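Local coordinates for shikimate 5-dehydrogenase (Mycobacterium fortuitum subsp. fortuitum DSM 46621, PDB 4XIJ), which probably catalyses the reversible NADP-dependent interconversion of 3-dehydroshikimate and shikimate, the fourth of seven steps leading to chorismate and the aromatic amino acids, at residues V118-T124 and P217-D221; G126-I132 and A194-T200; R152-R158 and Q176-I182; L187-V191 and A212-V216. All coordinates share one frame; numbering follows the deposited sequence.

Contact 1. Residues V118-T124 and P217-D221; sequences VTGALGT and PRVLD
Leu220 reaches from its strand against the helix that carries Val118, Ala121 and Leu122. Leu220 CB already lies 4.0 Å from Leu122 CG. Leu220 CG stands anti to its own backbone N (chi1 172°), which carries both methyls on toward the helix: CD1 ends 3.8 Å from Ala121 CB, while CD2 fits between Ala121, Leu122 CG and Val118, with Val118 CG1 at 4.2 Å. Helix 114-122, which leads from the mixed sheet into the parallel, Rossmann-type one, lies here over strand 218-221, the segment axes 9.6 Å apart at closest; Met248 of helix 246-261 packs on the same leucine.

Two residues earlier on the strand, Arg218 makes the polar end of the contact. Its chain bends at chi3 (66°) and presents the outer edge of the guanidinium to the end of the helix, where NH2 (3.0 Å) and NH1 (3.1 Å) both donate to Leu122 O. The oxygen lies in the guanidinium plane, and the two nitrogens come to it from opposite faces of the carbonyl. NE is taken by a salt bridge to Glu241, which helps fix the rotation of the group.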
loop_
_atom_site.group_PDB
_atom_site.type_symbol
_atom_site.label_atom_id
_atom_site.label_comp_id
_atom_site.label_asym_id
_atom_site.label_seq_id
_atom_site.Cartn_x
_atom_site.Cartn_y
_atom_site.Cartn_z
ATOM N N VAL A 118 1.401 3.371 3.517
ATOM C CA VAL A 118 2.060 3.197 4.797
ATOM C C VAL A 118 2.619 4.533 5.299
ATOM O O VAL A 118 2.448 4.853 6.488
ATOM C CB VAL A 118 3.182 2.152 4.663
ATOM C CG1 VAL A 118 4.086 2.094 5.936
ATOM C CG2 VAL A 118 2.590 0.802 4.363
ATOM N N THR A 119 3.273 5.335 4.449
ATOM C CA THR A 119 3.817 6.604 4.994
ATOM C C THR A 119 2.697 7.533 5.469
ATOM O O THR A 119 2.838 8.212 6.489
ATOM C CB THR A 119 4.709 7.391 3.959
ATOM O OG1 THR A 119 3.896 7.759 2.830
ATOM C CG2 THR A 119 5.889 6.535 3.452
ATOM N N GLY A 120 1.585 7.530 4.737
ATOM C CA GLY A 120 0.451 8.383 5.052
ATOM C C GLY A 120 -0.254 7.879 6.304
ATOM O O GLY A 120 -0.664 8.684 7.168
ATOM N N ALA A 121 -0.484 6.561 6.394
ATOM C CA ALA A 121 -1.231 6.041 7.556
ATOM C C ALA A 121 -0.453 6.187 8.853
ATOM O O ALA A 121 -1.031 6.486 9.903
ATOM C CB ALA A 121 -1.591 4.552 7.317
ATOM N N LEU A 122 0.855 5.949 8.796
ATOM C CA LEU A 122 1.667 5.989 10.005
ATOM C C LEU A 122 2.078 7.398 10.412
ATOM O O LEU A 122 2.214 7.694 11.599
ATOM C CB LEU A 122 2.922 5.162 9.796
ATOM C CG LEU A 122 2.959 3.771 10.365
ATOM C CD1 LEU A 122 4.344 3.137 10.065
ATOM C CD2 LEU A 122 2.737 3.799 11.913
ATOM N N GLY A 123 2.299 8.273 9.439
ATOM C CA GLY A 123 2.826 9.598 9.740
ATOM C C GLY A 123 4.334 9.612 9.927
ATOM O O GLY A 123 5.078 10.178 9.105
ATOM N N THR A 124 4.791 9.051 11.045
ATOM C CA THR A 124 6.225 8.791 11.270
ATOM C C THR A 124 6.327 7.418 11.911
ATOM O O THR A 124 5.358 6.907 12.488
ATOM C CB THR A 124 6.875 9.858 12.188
ATOM O OG1 THR A 124 8.287 9.658 12.257
ATOM C CG2 THR A 124 6.303 9.782 13.630
ATOM N N PRO A 217 4.886 1.016 20.507
ATOM C CA PRO A 217 4.032 2.165 20.834
ATOM C C PRO A 217 2.970 2.504 19.787
ATOM O O PRO A 217 1.913 2.976 20.164
ATOM C CB PRO A 217 5.052 3.307 20.990
ATOM C CG PRO A 217 6.301 2.613 21.428
ATOM C CD PRO A 217 6.322 1.327 20.627
ATOM N N ARG A 218 3.278 2.335 18.506
ATOM C CA ARG A 218 2.365 2.669 17.419
ATOM C C ARG A 218 2.405 1.535 16.425
ATOM O O ARG A 218 3.461 1.145 15.940
ATOM C CB ARG A 218 2.764 3.989 16.786
ATOM C CG ARG A 218 2.776 5.076 17.833
ATOM C CD ARG A 218 3.005 6.434 17.204
ATOM N NE ARG A 218 1.910 6.865 16.332
ATOM C CZ ARG A 218 2.010 7.015 15.015
ATOM N NH1 ARG A 218 3.163 6.760 14.425
ATOM N NH2 ARG A 218 0.954 7.424 14.305
ATOM N N VAL A 219 1.251 0.969 16.127
ATOM C CA VAL A 219 1.158 -0.184 15.242
ATOM C C VAL A 219 0.139 0.079 14.140
ATOM O O VAL A 219 -1.025 0.388 14.438
ATOM C CB VAL A 219 0.769 -1.463 16.031
ATOM C CG1 VAL A 219 0.588 -2.630 15.048
ATOM C CG2 VAL A 219 1.871 -1.755 17.078
ATOM N N LEU A 220 0.593 -0.007 12.888
ATOM C CA LEU A 220 -0.258 -0.004 11.712
ATOM C C LEU A 220 -0.552 -1.454 11.356
ATOM O O LEU A 220 0.354 -2.215 11.017
ATOM C CB LEU A 220 0.418 0.747 10.549
ATOM C CG LEU A 220 -0.288 0.651 9.211
ATOM C CD1 LEU A 220 -1.652 1.316 9.314
ATOM C CD2 LEU A 220 0.588 1.369 8.167
ATOM N N ASP A 221 -1.825 -1.830 11.500
ATOM C CA ASP A 221 -2.281 -3.158 11.167
ATOM C C ASP A 221 -2.940 -3.090 9.777
ATOM O O ASP A 221 -3.886 -2.332 9.578
ATOM C CB ASP A 221 -3.284 -3.624 12.233
ATOM C CG ASP A 221 -3.651 -5.076 12.115
ATOM O OD1 ASP A 221 -3.292 -5.746 11.132
ATOM O OD2 ASP A 221 -4.266 -5.583 13.071
#

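Contact 2. Residues G126-I132 and A194-T200; sequences GDSALVI and ADAAVST
The carboxylate of Asp195 is met by two backbone N-H groups of the facing segment, both at OD2. Asp127 N comes from above the carboxylate plane, 38° out of it, and Ser128 N arrives on the anti side, closer to the plane; each bond is 3.0 Å long. CG of Asp195 stands beside its own backbone N (chi1 -58°), which turns the acid across to the turn that starts strand 128-132. Its CB rests against Gly126 CA at 3.9 Å.

Asp195 N then donates to Ser128 O at 2.7 Å, and from there the two strands run parallel, Ala129 beside Ala196 and Ile132 beside Ser199. Leu130 bonds through both N and O, N to Ala196 O and O to Val198 N; Ile132 N continues to Val198 O. Leu130, Ile132, Ala197 and Ser199 share one face, Leu130 CB lying 3.8 Å from Ala197 CB, and Ala194 CB meets Leu130 CG beside it. On the other face Val131 packs against helix 138-147 and Val198 against helix 114-122.

These are central strands of a Rossmann-type sheet, and strand 128-132 runs into a glycine-rich turn consistent with a dinucleotide-binding loop. There Thr200, which touches Thr137, grips Ile132 O twice, through N at 2.9 Å and OG1 at 2.7 Å: with chi1 70° the hydroxyl sits between the backbone N and the carbonyl carbon, where OG1 and N can reach the same oxygen. Two donors thus satisfy Ile132 O and two satisfy Asp195 OD2, where the paired N-H groups would probably favour the charged carboxylate.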
loop_
_atom_site.group_PDB
_atom_site.type_symbol
_atom_site.label_atom_id
_atom_site.label_comp_id
_atom_site.label_asym_id
_atom_site.label_seq_id
_atom_site.Cartn_x
_atom_site.Cartn_y
_atom_site.Cartn_z
ATOM N N GLY A 126 9.316 6.790 13.855
ATOM C CA GLY A 126 10.470 6.881 14.743
ATOM C C GLY A 126 11.754 6.376 14.124
ATOM O O GLY A 126 11.955 6.429 12.911
ATOM N N ASP A 127 12.612 5.837 14.982
ATOM C CA ASP A 127 13.951 5.393 14.570
ATOM C C ASP A 127 14.042 3.897 14.271
ATOM O O ASP A 127 14.799 3.492 13.422
ATOM C CB ASP A 127 14.985 5.708 15.641
ATOM C CG ASP A 127 15.195 7.190 15.847
ATOM O OD1 ASP A 127 14.715 8.045 15.043
ATOM O OD2 ASP A 127 15.850 7.486 16.876
ATOM N N SER A 128 13.268 3.092 14.986
ATOM C CA SER A 128 13.349 1.644 14.868
ATOM C C SER A 128 11.952 1.090 14.593
ATOM O O SER A 128 11.014 1.287 15.372
ATOM C CB SER A 128 13.928 1.003 16.140
ATOM O OG SER A 128 13.847 -0.405 16.006
ATOM N N ALA A 129 11.792 0.434 13.460
ATOM C CA ALA A 129 10.466 -0.066 13.038
ATOM C C ALA A 129 10.512 -1.532 12.741
ATOM O O ALA A 129 11.533 -2.025 12.257
ATOM C CB ALA A 129 9.964 0.692 11.771
ATOM N N LEU A 130 9.412 -2.223 13.020
ATOM C CA LEU A 130 9.256 -3.642 12.693
ATOM C C LEU A 130 8.315 -3.790 11.505
ATOM O O LEU A 130 7.320 -3.066 11.395
ATOM C CB LEU A 130 8.627 -4.430 13.868
ATOM C CG LEU A 130 9.251 -4.156 15.241
ATOM C CD1 LEU A 130 8.555 -5.013 16.311
ATOM C CD2 LEU A 130 10.789 -4.414 15.246
ATOM N N VAL A 131 8.595 -4.759 10.646
ATOM C CA VAL A 131 7.621 -5.257 9.672
ATOM C C VAL A 131 7.279 -6.655 10.156
ATOM O O VAL A 131 8.168 -7.515 10.359
ATOM C CB VAL A 131 8.187 -5.280 8.256
ATOM C CG1 VAL A 131 7.206 -5.928 7.299
ATOM C CG2 VAL A 131 8.518 -3.871 7.829
ATOM N N ILE A 132 5.996 -6.900 10.419
ATOM C CA ILE A 132 5.583 -8.249 10.846
ATOM C C ILE A 132 5.124 -8.999 9.595
ATOM O O ILE A 132 4.143 -8.592 8.964
ATOM C CB ILE A 132 4.426 -8.236 11.895
ATOM C CG1 ILE A 132 4.577 -7.157 12.988
ATOM C CG2 ILE A 132 4.260 -9.634 12.500
ATOM C CD1 ILE A 132 5.863 -7.228 13.748
ATOM N N ALA A 194 11.542 -1.012 19.697
ATOM C CA ALA A 194 10.777 -0.505 18.537
ATOM C C ALA A 194 9.970 0.753 18.830
ATOM O O ALA A 194 9.352 0.868 19.884
ATOM C CB ALA A 194 9.840 -1.599 18.010
ATOM N N ASP A 195 9.921 1.647 17.848
ATOM C CA ASP A 195 9.010 2.822 17.898
ATOM C C ASP A 195 7.688 2.597 17.186
ATOM O O ASP A 195 6.681 3.191 17.537
ATOM C CB ASP A 195 9.738 4.023 17.314
ATOM C CG ASP A 195 11.021 4.304 18.080
ATOM O OD1 ASP A 195 10.955 4.470 19.325
ATOM O OD2 ASP A 195 12.099 4.309 17.469
ATOM N N ALA A 196 7.699 1.703 16.220
ATOM C CA ALA A 196 6.498 1.491 15.407
ATOM C C ALA A 196 6.578 0.132 14.764
ATOM O O ALA A 196 7.673 -0.424 14.642
ATOM C CB ALA A 196 6.382 2.582 14.281
ATOM N N ALA A 197 5.435 -0.370 14.316
ATOM C CA ALA A 197 5.403 -1.607 13.504
ATOM C C ALA A 197 4.333 -1.525 12.447
ATOM O O ALA A 197 3.312 -0.851 12.660
ATOM C CB ALA A 197 5.162 -2.878 14.360
ATOM N N VAL A 198 4.566 -2.227 11.327
ATOM C CA VAL A 198 3.550 -2.467 10.312
ATOM C C VAL A 198 3.318 -3.957 10.303
ATOM O O VAL A 198 4.227 -4.713 9.996
ATOM C CB VAL A 198 4.009 -2.002 8.906
ATOM C CG1 VAL A 198 2.907 -2.234 7.850
ATOM C CG2 VAL A 198 4.410 -0.534 8.957
ATOM N N SER A 199 2.102 -4.381 10.589
ATOM C CA SER A 199 1.769 -5.793 10.578
ATOM C C SER A 199 1.053 -6.176 9.295
ATOM O O SER A 199 -0.011 -5.618 8.966
ATOM C CB SER A 199 0.880 -6.138 11.778
ATOM O OG SER A 199 0.654 -7.532 11.783
ATOM N N THR A 200 1.658 -7.067 8.520
ATOM C CA THR A 200 1.156 -7.429 7.200
ATOM C C THR A 200 0.449 -8.782 7.162
ATOM O O THR A 200 -0.006 -9.205 6.090
ATOM C CB THR A 200 2.316 -7.458 6.154
ATOM O OG1 THR A 200 3.189 -8.566 6.417
ATOM C CG2 THR A 200 3.108 -6.141 6.171
#

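Contact 3. Residues R152-R158 and Q176-I182; sequences RITIVAR and QGGWCDI
Backbone bonds join Ile153, Ile155 and Ala157 to the neighbouring strand: Ile153 N takes Gln176 O, Ile155 N takes Gly178 O and Ala157 N takes Cys180 O, while Gly178 N and Cys180 N answer to Ile153 O and Ile155 O. Cys180 N to Ile155 O, 2.8 Å, is nearly straight at 175°. The ladder ends on Ala157 O, which holds two donors on opposite faces of its plane, the indole NE1 of Trp179 at 3.0 Å and Ile182 N at 3.1 Å.

Strand 152-157, helix 160-172 and strand 176-181 form a beta-alpha-beta unit, and this pair is its two strands, with strand 176-181 at the edge of the sheet. Trp179 and Ile155 lean on the helix.

Apolar contacts lie on the other side: Thr154 CG2 meets Cys180 CB at 3.7 Å, and the side chains of Val156 and Ile182 meet almost perpendicularly, CG1 to CG1 at 3.7 Å.

Arg152 bends at chi3 (-73°), and Gln176 CB lies over one face of its guanidinium, 3.6 Å from the plane and over its centre. A water bridges the backbone O of Arg158 to Asp181 OD2, while Asp181 OD1 bonds to Gly183 N.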
loop_
_atom_site.group_PDB
_atom_site.type_symbol
_atom_site.label_atom_id
_atom_site.label_comp_id
_atom_site.label_asym_id
_atom_site.label_seq_id
_atom_site.Cartn_x
_atom_site.Cartn_y
_atom_site.Cartn_z
ATOM N N ARG A 152 16.464 1.853 11.502
ATOM C CA ARG A 152 16.566 0.397 11.435
ATOM C C ARG A 152 15.198 -0.215 11.132
ATOM O O ARG A 152 14.187 0.176 11.737
ATOM C CB ARG A 152 17.083 -0.173 12.764
ATOM C CG ARG A 152 17.181 -1.707 12.756
ATOM C CD ARG A 152 17.905 -2.313 13.969
ATOM N NE ARG A 152 19.354 -2.075 13.886
ATOM C CZ ARG A 152 20.223 -2.813 13.182
ATOM N NH1 ARG A 152 19.814 -3.856 12.464
ATOM N NH2 ARG A 152 21.515 -2.492 13.178
ATOM N N ILE A 153 15.168 -1.183 10.226
ATOM C CA ILE A 153 13.985 -1.954 9.908
ATOM C C ILE A 153 14.256 -3.401 10.255
ATOM O O ILE A 153 15.220 -4.000 9.751
ATOM C CB ILE A 153 13.647 -1.823 8.410
ATOM C CG1 ILE A 153 13.350 -0.358 8.084
ATOM C CG2 ILE A 153 12.471 -2.682 8.068
ATOM C CD1 ILE A 153 13.257 -0.055 6.595
ATOM N N THR A 154 13.466 -3.946 11.171
ATOM C CA THR A 154 13.604 -5.353 11.556
ATOM C C THR A 154 12.422 -6.144 10.981
ATOM O O THR A 154 11.244 -5.799 11.217
ATOM C CB THR A 154 13.647 -5.501 13.094
ATOM O OG1 THR A 154 14.732 -4.729 13.611
ATOM C CG2 THR A 154 13.802 -6.970 13.561
ATOM N N ILE A 155 12.733 -7.215 10.262
ATOM C CA ILE A 155 11.717 -8.074 9.654
ATOM C C ILE A 155 11.419 -9.171 10.670
ATOM O O ILE A 155 12.280 -10.007 10.985
ATOM C CB ILE A 155 12.201 -8.694 8.334
ATOM C CG1 ILE A 155 12.747 -7.626 7.390
ATOM C CG2 ILE A 155 11.053 -9.492 7.656
ATOM C CD1 ILE A 155 11.759 -6.499 6.934
ATOM N N VAL A 156 10.209 -9.159 11.202
ATOM C CA VAL A 156 9.767 -10.140 12.204
ATOM C C VAL A 156 8.935 -11.145 11.471
ATOM O O VAL A 156 7.809 -10.859 11.060
ATOM C CB VAL A 156 8.981 -9.439 13.348
ATOM C CG1 VAL A 156 8.417 -10.431 14.321
ATOM C CG2 VAL A 156 9.859 -8.370 14.046
ATOM N N ALA A 157 9.494 -12.319 11.257
ATOM C CA ALA A 157 8.826 -13.301 10.420
ATOM C C ALA A 157 9.371 -14.684 10.739
ATOM O O ALA A 157 10.415 -14.836 11.387
ATOM C CB ALA A 157 9.030 -12.985 8.910
ATOM N N ARG A 158 8.672 -15.696 10.263
ATOM C CA ARG A 158 9.059 -17.077 10.496
ATOM C C ARG A 158 10.104 -17.600 9.527
ATOM O O ARG A 158 10.971 -18.413 9.893
ATOM C CB ARG A 158 7.820 -17.965 10.388
ATOM C CG ARG A 158 8.094 -19.425 10.633
ATOM C CD ARG A 158 6.782 -20.238 10.662
ATOM N NE ARG A 158 5.933 -19.795 11.769
ATOM C CZ ARG A 158 4.820 -19.074 11.641
ATOM N NH1 ARG A 158 4.357 -18.738 10.436
ATOM N NH2 ARG A 158 4.181 -18.681 12.741
ATOM N N GLN A 176 19.490 0.464 8.210
ATOM C CA GLN A 176 19.968 -0.803 8.772
ATOM C C GLN A 176 18.831 -1.799 8.757
ATOM O O GLN A 176 17.653 -1.399 8.834
ATOM C CB GLN A 176 20.482 -0.603 10.189
ATOM C CG GLN A 176 21.617 0.439 10.221
ATOM C CD GLN A 176 22.694 0.156 9.162
ATOM O OE1 GLN A 176 23.331 -0.900 9.200
ATOM N NE2 GLN A 176 22.895 1.097 8.212
ATOM N N GLY A 177 19.164 -3.079 8.606
ATOM C CA GLY A 177 18.138 -4.101 8.572
ATOM C C GLY A 177 18.577 -5.379 9.222
ATOM O O GLY A 177 19.790 -5.678 9.276
ATOM N N GLY A 178 17.603 -6.166 9.655
ATOM C CA GLY A 178 17.908 -7.486 10.175
ATOM C C GLY A 178 16.622 -8.253 10.359
ATOM O O GLY A 178 15.511 -7.702 10.234
ATOM N N TRP A 179 16.788 -9.532 10.635
ATOM C CA TRP A 179 15.687 -10.494 10.806
ATOM C C TRP A 179 15.547 -10.893 12.255
ATOM O O TRP A 179 16.561 -11.130 12.961
ATOM C CB TRP A 179 15.937 -11.777 9.966
ATOM C CG TRP A 179 14.993 -12.923 10.274
ATOM C CD1 TRP A 179 13.648 -12.917 10.108
ATOM C CD2 TRP A 179 15.330 -14.219 10.763
ATOM N NE1 TRP A 179 13.123 -14.118 10.458
ATOM C CE2 TRP A 179 14.125 -14.942 10.883
ATOM C CE3 TRP A 179 16.526 -14.831 11.140
ATOM C CZ2 TRP A 179 14.070 -16.262 11.337
ATOM C CZ3 TRP A 179 16.481 -16.156 11.605
ATOM C CH2 TRP A 179 15.251 -16.854 11.701
ATOM N N CYS A 180 14.294 -10.984 12.701
ATOM C CA CYS A 180 13.958 -11.503 14.022
ATOM C C CYS A 180 12.935 -12.637 13.823
ATOM O O CYS A 180 11.875 -12.408 13.233
ATOM C CB CYS A 180 13.393 -10.379 14.901
ATOM S SG CYS A 180 12.915 -10.934 16.509
ATOM N N ASP A 181 13.260 -13.864 14.252
ATOM C CA ASP A 181 12.285 -14.956 14.202
ATOM C C ASP A 181 11.082 -14.598 15.066
ATOM O O ASP A 181 11.221 -14.400 16.279
ATOM C CB ASP A 181 12.945 -16.249 14.707
ATOM C CG ASP A 181 12.116 -17.487 14.452
ATOM O OD1 ASP A 181 10.902 -17.402 14.199
ATOM O OD2 ASP A 181 12.699 -18.583 14.529
ATOM N N ILE A 182 9.890 -14.564 14.469
ATOM C CA ILE A 182 8.690 -14.223 15.202
ATOM C C ILE A 182 8.426 -15.190 16.336
ATOM O O ILE A 182 7.864 -14.782 17.370
ATOM C CB ILE A 182 7.471 -14.142 14.229
ATOM C CG1 ILE A 182 6.275 -13.405 14.857
ATOM C CG2 ILE A 182 7.060 -15.533 13.653
ATOM C CD1 ILE A 182 5.159 -13.133 13.825
HETATM O O HOH W 1 21.402 -6.834 11.574
HETATM O O HOH W 2 11.709 -19.830 12.069
#

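Contact 4. Residues L187-V191 and A212-V216; sequences LADAV and ALARV
Helix 187-193 of the nucleotide-binding domain rests, through Leu187 and Val191, on Ala212 and the type I beta turn from Leu213 to Val216. The two helix residues are one turn apart, joined by the Val191 N to Leu187 O bond, and both direct their side chains at the facing segment.

Val191 does most of the touching. Its CG1 lies opposite the backbone N (chi1 166°), which leaves its two methyls to fork around the carbonyl oxygen of Ala212: CG2 is 3.5 Å and CG1 3.6 Å from Ala212 O. Beyond that oxygen the methyls part company. CG2 goes on to Leu213 CD2 at 3.8 Å, whereas CG1 reaches the turn, meeting Val216 CG2 at 3.8 Å and the CB of Arg215. Against both Leu213 and Val216 the valine stands roughly at right angles.

The turn leads, through Pro217, into strand 218-221, and Leu213 and Val216 face the parallel sheet: Leu213 packs on Ile132 and Val216 on Leu130, both of strand 128-132. Leu213 also touches Leu231 of helix 230-237, so it fills the angle between two helices and the adjoining strands.

Leu187 closes the other end of the patch with its branch tips. CD2 sits 3.8 Å from Ala212 CB, and CD1 approaches Leu213 CD2 at 4.2 Å. No direct hydrogen bond crosses this contact; beside it a water lies between the backbone oxygens of Val191 and Arg215, 2.9 Å from Val191 O, and probably links them.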
loop_
_atom_site.group_PDB
_atom_site.type_symbol
_atom_site.label_atom_id
_atom_site.label_comp_id
_atom_site.label_asym_id
_atom_site.label_seq_id
_atom_site.Cartn_x
_atom_site.Cartn_y
_atom_site.Cartn_z
ATOM N N LEU A 187 12.444 -11.767 20.010
ATOM C CA LEU A 187 11.327 -10.841 19.724
ATOM C C LEU A 187 11.161 -9.799 20.838
ATOM O O LEU A 187 10.882 -8.614 20.575
ATOM C CB LEU A 187 10.008 -11.604 19.496
ATOM C CG LEU A 187 8.746 -10.774 19.209
ATOM C CD1 LEU A 187 8.905 -9.909 17.908
ATOM C CD2 LEU A 187 7.527 -11.681 19.121
ATOM N N ALA A 188 11.330 -10.195 22.088
ATOM C CA ALA A 188 11.086 -9.248 23.179
ATOM C C ALA A 188 12.003 -8.041 23.070
ATOM O O ALA A 188 11.564 -6.899 23.263
ATOM C CB ALA A 188 11.274 -9.923 24.505
ATOM N N ASP A 189 13.272 -8.288 22.768
ATOM C CA ASP A 189 14.208 -7.178 22.624
ATOM C C ASP A 189 13.873 -6.295 21.411
ATOM O O ASP A 189 14.004 -5.074 21.489
ATOM C CB ASP A 189 15.647 -7.669 22.487
ATOM C CG ASP A 189 16.244 -8.159 23.799
ATOM O OD1 ASP A 189 15.637 -7.955 24.880
ATOM O OD2 ASP A 189 17.356 -8.737 23.746
ATOM N N ALA A 190 13.447 -6.904 20.298
ATOM C CA ALA A 190 13.046 -6.118 19.123
ATOM C C ALA A 190 11.850 -5.210 19.467
ATOM O O ALA A 190 11.794 -4.045 19.049
ATOM C CB ALA A 190 12.702 -7.019 17.981
ATOM N N VAL A 191 10.897 -5.759 20.215
ATOM C CA VAL A 191 9.734 -4.972 20.587
ATOM C C VAL A 191 10.130 -3.866 21.570
ATOM O O VAL A 191 9.662 -2.721 21.457
ATOM C CB VAL A 191 8.638 -5.894 21.195
ATOM C CG1 VAL A 191 7.555 -5.053 21.896
ATOM C CG2 VAL A 191 8.052 -6.778 20.073
ATOM N N ALA A 212 2.927 -10.321 22.894
ATOM C CA ALA A 212 4.353 -10.042 22.705
ATOM C C ALA A 212 4.592 -8.741 21.925
ATOM O O ALA A 212 5.587 -8.086 22.146
ATOM C CB ALA A 212 5.024 -11.226 21.995
ATOM N N LEU A 213 3.668 -8.361 21.033
ATOM C CA LEU A 213 3.802 -7.137 20.237
ATOM C C LEU A 213 3.139 -5.936 20.896
ATOM O O LEU A 213 3.254 -4.814 20.402
ATOM C CB LEU A 213 3.198 -7.337 18.843
ATOM C CG LEU A 213 3.916 -8.367 17.992
ATOM C CD1 LEU A 213 3.036 -8.702 16.783
ATOM C CD2 LEU A 213 5.308 -7.762 17.572
ATOM N N ALA A 214 2.455 -6.158 22.006
ATOM C CA ALA A 214 1.640 -5.110 22.648
ATOM C C ALA A 214 2.387 -3.869 23.011
ATOM O O ALA A 214 1.784 -2.783 22.996
ATOM C CB ALA A 214 0.958 -5.661 23.900
ATOM N N ARG A 215 3.665 -4.009 23.373
ATOM C CA ARG A 215 4.418 -2.854 23.795
ATOM C C ARG A 215 5.001 -2.004 22.671
ATOM O O ARG A 215 5.623 -0.978 22.960
ATOM C CB ARG A 215 5.555 -3.252 24.734
ATOM C CG ARG A 215 5.005 -3.535 26.137
ATOM C CD ARG A 215 6.099 -4.026 27.100
ATOM N NE ARG A 215 7.149 -3.035 27.277
ATOM C CZ ARG A 215 8.337 -3.295 27.810
ATOM N NH1 ARG A 215 8.616 -4.514 28.268
ATOM N NH2 ARG A 215 9.250 -2.324 27.902
ATOM N N VAL A 216 4.790 -2.362 21.408
ATOM C CA VAL A 216 5.210 -1.436 20.345
ATOM C C VAL A 216 4.304 -0.199 20.403
ATOM O O VAL A 216 3.105 -0.359 20.424
ATOM C CB VAL A 216 5.097 -2.100 18.973
ATOM C CG1 VAL A 216 5.507 -1.109 17.878
ATOM C CG2 VAL A 216 5.985 -3.414 18.867
HETATM O O HOH W 3 8.447 -0.873 23.279
#

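How the contacts relate
Contacts 1, 2 and 3 share one parallel sheet. Strand 196-199 of contact 2 pairs with strand 218-221 of contact 1, Ser199 N lying 2.8 Å from Leu220 O, and strand 128-132 pairs with strand 152-157 of contact 3, Val156 N lying 2.8 Å from Val131 O. The centres of contacts 1 and 2 are about 8 Å apart, those of 2 and 3 about 10 Å. Contact 4 backs onto the face opposite helix 114-122: Val216 CG1 is 3.5 Å from Ala196 C, and Leu187 CD1 3.7 Å from Val156 CG1. The probable dinucleotide loop begins where strand 128-132 ends, beside Thr200 and Ala157; a bound sulfate, probably from the crystallisation liquor, lies about 5 Å from Gly178.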